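Local coordinates for endoribonuclease L-PSP/chorismate mutase-like domain-containing protein (Shewanella oneidensis, PDB 2OTM) that is of unknown function but belongs to the YjgF/L-PSP endoribonuclease-like family and is a putative endoribonuclease that assembles as a trimer, at residues C69-A72 / T73-A76; S117-L120 / L121-G125. All blocks are in the same frame, centred on the assembly; numbering follows the deposited sequence.

Contact 1 (C69-A72 / T73-A76); sequences CRLA and TLNA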
loop_
_atom_site.group_PDB
_atom_site.type_symbol
_atom_site.label_atom_id
_atom_site.label_comp_id
_atom_site.label_asym_id
_atom_site.label_seq_id
_atom_site.Cartn_x
_atom_site.Cartn_y
_atom_site.Cartn_z
ATOM N N CYS B 69 -6.687 -14.970 8.196
ATOM C CA CYS B 69 -6.335 -14.472 6.864
ATOM C C CYS B 69 -6.943 -15.309 5.769
ATOM O O CYS B 69 -7.276 -14.793 4.680
ATOM C CB CYS B 69 -4.842 -14.410 6.705
ATOM S SG CYS B 69 -4.071 -13.144 7.771
ATOM N N ARG B 70 -7.085 -16.598 6.043
ATOM C CA ARG B 70 -7.789 -17.499 5.122
ATOM C C ARG B 70 -9.254 -17.062 4.987
ATOM O O ARG B 70 -9.785 -16.984 3.871
ATOM C CB ARG B 70 -7.658 -18.947 5.610
ATOM C CG ARG B 70 -8.307 -20.009 4.734
ATOM C CD ARG B 70 -8.065 -21.415 5.319
ATOM N NE ARG B 70 -8.831 -22.470 4.618
ATOM C CZ ARG B 70 -8.406 -23.164 3.554
ATOM N NH1 ARG B 70 -7.223 -22.949 3.012
ATOM N NH2 ARG B 70 -9.182 -24.088 3.018
ATOM N N LEU B 71 -9.922 -16.784 6.102
ATOM C CA LEU B 71 -11.327 -16.396 6.072
ATOM C C LEU B 71 -11.520 -15.027 5.400
ATOM O O LEU B 71 -12.457 -14.841 4.616
ATOM C CB LEU B 71 -11.921 -16.401 7.476
ATOM C CG LEU B 71 -13.408 -16.155 7.636
ATOM C CD1 LEU B 71 -14.276 -17.076 6.748
ATOM C CD2 LEU B 71 -13.765 -16.234 9.132
ATOM N N ALA B 72 -10.657 -14.062 5.711
ATOM C CA ALA B 72 -10.703 -12.754 5.019
ATOM C C ALA B 72 -10.525 -12.905 3.510
ATOM O O ALA B 72 -11.168 -12.204 2.704
ATOM C CB ALA B 72 -9.614 -11.818 5.606
ATOM N N THR B 73 -9.661 -13.840 3.119
ATOM C CA THR B 73 -9.394 -14.083 1.694
ATOM C C THR B 73 -10.602 -14.779 1.049
ATOM O O THR B 73 -10.953 -14.494 -0.087
ATOM C CB THR B 73 -8.113 -14.878 1.495
ATOM O OG1 THR B 73 -7.006 -14.138 2.063
ATOM C CG2 THR B 73 -7.867 -15.104 0.016
ATOM N N LEU B 74 -11.259 -15.666 1.780
ATOM C CA LEU B 74 -12.499 -16.252 1.272
ATOM C C LEU B 74 -13.526 -15.170 1.019
ATOM O O LEU B 74 -14.231 -15.214 0.010
ATOM C CB LEU B 74 -13.052 -17.282 2.268
ATOM C CG LEU B 74 -14.200 -18.154 1.791
ATOM C CD1 LEU B 74 -13.748 -19.042 0.602
ATOM C CD2 LEU B 74 -14.721 -18.985 2.956
ATOM N N ASN B 75 -13.622 -14.204 1.936
ATOM C CA ASN B 75 -14.469 -13.020 1.734
ATOM C C ASN B 75 -14.053 -12.224 0.503
ATOM O O ASN B 75 -14.889 -11.856 -0.309
ATOM C CB ASN B 75 -14.468 -12.108 2.981
ATOM C CG ASN B 75 -15.476 -12.550 4.029
ATOM O OD1 ASN B 75 -16.610 -12.046 4.050
ATOM N ND2 ASN B 75 -15.094 -13.520 4.868
ATOM N N ALA B 76 -12.752 -11.994 0.343
ATOM C CA ALA B 76 -12.226 -11.310 -0.840
ATOM C C ALA B 76 -12.572 -12.036 -2.147
ATOM O O ALA B 76 -12.854 -11.400 -3.156
ATOM C CB ALA B 76 -10.693 -11.116 -0.715
#
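Thr73 folds its hydroxyl back onto the preceding turn of helix 62-84, where OG1 donates to Cys69 O over 2.7 Å. With OG1 beside its own backbone N (chi1 -60°), the hydroxyl joins Thr73 N on the same carbonyl, and the two donors arrive from opposite faces of its plane. Two residues further along, Asn75 grips Leu71 O in the same double way: its N takes Leu71 O at 3.0 Å, while ND2 reaches the same oxygen, also at 3.0 Å, in a nearly straight bond (173°). That oxygen lies in the Asn75 amide plane, although ND2 stands above the plane of the Leu71 carbonyl; a second bond from ND2 to Tyr45 O further fixes the amide. With an alanine here the backbone bond would stay, but Leu71 O is likely to lose its second donor and Tyr45 O the amide that reaches it. Apolar contact is lighter: Leu71 CD1 comes within 4.3 Å of Leu74 CD2, and the Leu71 side chain runs alongside Asn75. Ala72 and Ala76 turn small methyls to strand 146-153, on Val148 and Leu150 respectively, the close helix-on-sheet packing of the YjgF-like alpha/beta fold.

Contact 2 (S117-L120 / L121-G125); sequences SDLL and LEIFG
Regular i to i+4 bonds link Leu119 O to Ile123 N and Leu120 O to Phe124 N, each 2.9 Å long, as helix 109-124 closes at Phe124, and Gly125 follows with positive phi. This helix is the crossover of the beta-alpha-beta unit between strands 92-100 and 131-136. Leu119 and Ile123 lie side by side and point the same way, with Leu119 CD1 3.7 Å from Ile123 CG1. The pair faces two neighbours, Leu119 meeting helix 62-84 and Ile123 meeting Pro6 and Leu10 of helix 6-12. Glu122 slants across Leu119, its extended chain bringing OE1 to 3.9 Å from Leu119 CD1; the charge itself is paired with Arg70. On the sheet side, Leu120 and Phe124 both pack on Ile93, and their own side chains meet loosely, CD2 of Leu120 lying 4.5 Å from CD1 of Phe124. The polar ends of Ser117 and Asp118 find their partners elsewhere: Ser117 OG bonds to His130 and Arg132, whereas Asp118 joins Tyr66 and, across the subunit interface, Asn26 of the second subunit. Phe124 has CG beside its backbone N (chi1 -68°), which brings the ring edge back over the preceding turn, with Leu120 O in the ring plane and 3.6 Å from Phe124 CD1.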
loop_
_atom_site.group_PDB
_atom_site.type_symbol
_atom_site.label_atom_id
_atom_site.label_comp_id
_atom_site.label_asym_id
_atom_site.label_seq_id
_atom_site.Cartn_x
_atom_site.Cartn_y
_atom_site.Cartn_z
ATOM N N SER B 117 -2.263 -16.400 1.240
ATOM C CA SER B 117 -1.496 -16.858 0.077
ATOM C C SER B 117 -1.812 -18.299 -0.281
ATOM O O SER B 117 -2.003 -18.609 -1.462
ATOM C CB SER B 117 0.007 -16.656 0.282
ATOM O OG SER B 117 0.344 -15.270 0.374
ATOM N N ASP B 118 -1.904 -19.174 0.730
ATOM C CA ASP B 118 -2.150 -20.603 0.461
ATOM C C ASP B 118 -3.538 -20.793 -0.140
ATOM O O ASP B 118 -3.723 -21.663 -0.984
ATOM C CB ASP B 118 -2.055 -21.428 1.748
ATOM C CG ASP B 118 -0.643 -21.530 2.292
ATOM O OD1 ASP B 118 0.321 -21.164 1.584
ATOM O OD2 ASP B 118 -0.502 -22.002 3.428
ATOM N N LEU B 119 -4.524 -20.039 0.309
ATOM C CA LEU B 119 -5.884 -20.204 -0.257
ATOM C C LEU B 119 -5.934 -19.741 -1.725
ATOM O O LEU B 119 -6.583 -20.360 -2.577
ATOM C CB LEU B 119 -6.915 -19.458 0.561
ATOM C CG LEU B 119 -8.379 -19.689 0.154
ATOM C CD1 LEU B 119 -8.871 -21.108 0.436
ATOM C CD2 LEU B 119 -9.235 -18.642 0.862
ATOM N N LEU B 120 -5.214 -18.671 -2.032
ATOM C CA LEU B 120 -5.176 -18.181 -3.421
ATOM C C LEU B 120 -4.619 -19.284 -4.350
ATOM O O LEU B 120 -5.167 -19.548 -5.436
ATOM C CB LEU B 120 -4.340 -16.923 -3.527
ATOM C CG LEU B 120 -4.923 -15.665 -2.851
ATOM C CD1 LEU B 120 -4.003 -14.441 -2.989
ATOM C CD2 LEU B 120 -6.327 -15.370 -3.450
ATOM N N LEU B 121 -3.568 -19.946 -3.902
ATOM C CA LEU B 121 -2.965 -21.038 -4.678
ATOM C C LEU B 121 -3.893 -22.255 -4.750
ATOM O O LEU B 121 -4.034 -22.860 -5.809
ATOM C CB LEU B 121 -1.611 -21.409 -4.088
ATOM C CG LEU B 121 -0.516 -20.341 -4.254
ATOM C CD1 LEU B 121 0.688 -20.664 -3.394
ATOM C CD2 LEU B 121 -0.134 -20.188 -5.705
ATOM N N GLU B 122 -4.544 -22.585 -3.644
ATOM C CA GLU B 122 -5.468 -23.720 -3.592
ATOM C C GLU B 122 -6.643 -23.531 -4.547
ATOM O O GLU B 122 -7.026 -24.431 -5.299
ATOM C CB GLU B 122 -5.981 -23.857 -2.174
ATOM C CG GLU B 122 -6.980 -24.977 -1.922
ATOM C CD GLU B 122 -7.424 -25.022 -0.455
ATOM O OE1 GLU B 122 -6.787 -24.351 0.409
ATOM O OE2 GLU B 122 -8.408 -25.733 -0.180
ATOM N N ILE B 123 -7.195 -22.328 -4.575
ATOM C CA ILE B 123 -8.417 -22.090 -5.295
ATOM C C ILE B 123 -8.159 -21.711 -6.753
ATOM O O ILE B 123 -8.925 -22.131 -7.641
ATOM C CB ILE B 123 -9.288 -21.020 -4.581
ATOM C CG1 ILE B 123 -9.669 -21.493 -3.168
ATOM C CG2 ILE B 123 -10.561 -20.652 -5.375
ATOM C CD1 ILE B 123 -10.338 -22.873 -3.097
ATOM N N PHE B 124 -7.113 -20.921 -7.010
ATOM C CA PHE B 124 -6.845 -20.445 -8.380
ATOM C C PHE B 124 -5.734 -21.170 -9.095
ATOM O O PHE B 124 -5.503 -20.931 -10.287
ATOM C CB PHE B 124 -6.584 -18.947 -8.407
ATOM C CG PHE B 124 -7.797 -18.141 -8.065
ATOM C CD1 PHE B 124 -8.093 -17.848 -6.734
ATOM C CD2 PHE B 124 -8.693 -17.744 -9.063
ATOM C CE1 PHE B 124 -9.242 -17.130 -6.402
ATOM C CE2 PHE B 124 -9.830 -17.016 -8.746
ATOM C CZ PHE B 124 -10.110 -16.710 -7.411
ATOM N N GLY B 125 -5.045 -22.054 -8.393
ATOM C CA GLY B 125 -3.911 -22.757 -8.979
ATOM C C GLY B 125 -2.839 -21.820 -9.479
ATOM O O GLY B 125 -2.445 -20.867 -8.795
#

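Overall arrangement
Contact 1 precedes contact 2 in the chain, and the two helices that carry them, 62-84 and 109-124, pack side by side with the contact centres about 11 Å apart. A salt bridge ties them, Arg70 NH1 to Glu122 OE1 at 3.0 Å; alongside, Leu119 CD2 sits against the backbone of contact 1, 3.5 Å from Arg70 O, and Thr73 CG2 meets Leu120 CD2 at 3.8 Å. The centre of contact 1 lies about 3 Å from the centre of the chain, that of contact 2 about 11 Å; only contact 2 reaches the second subunit, through Asp118 and Leu121. Both helices lie against the mixed sheet, contact 1 on strand 146-153 and contact 2 on strand 92-100.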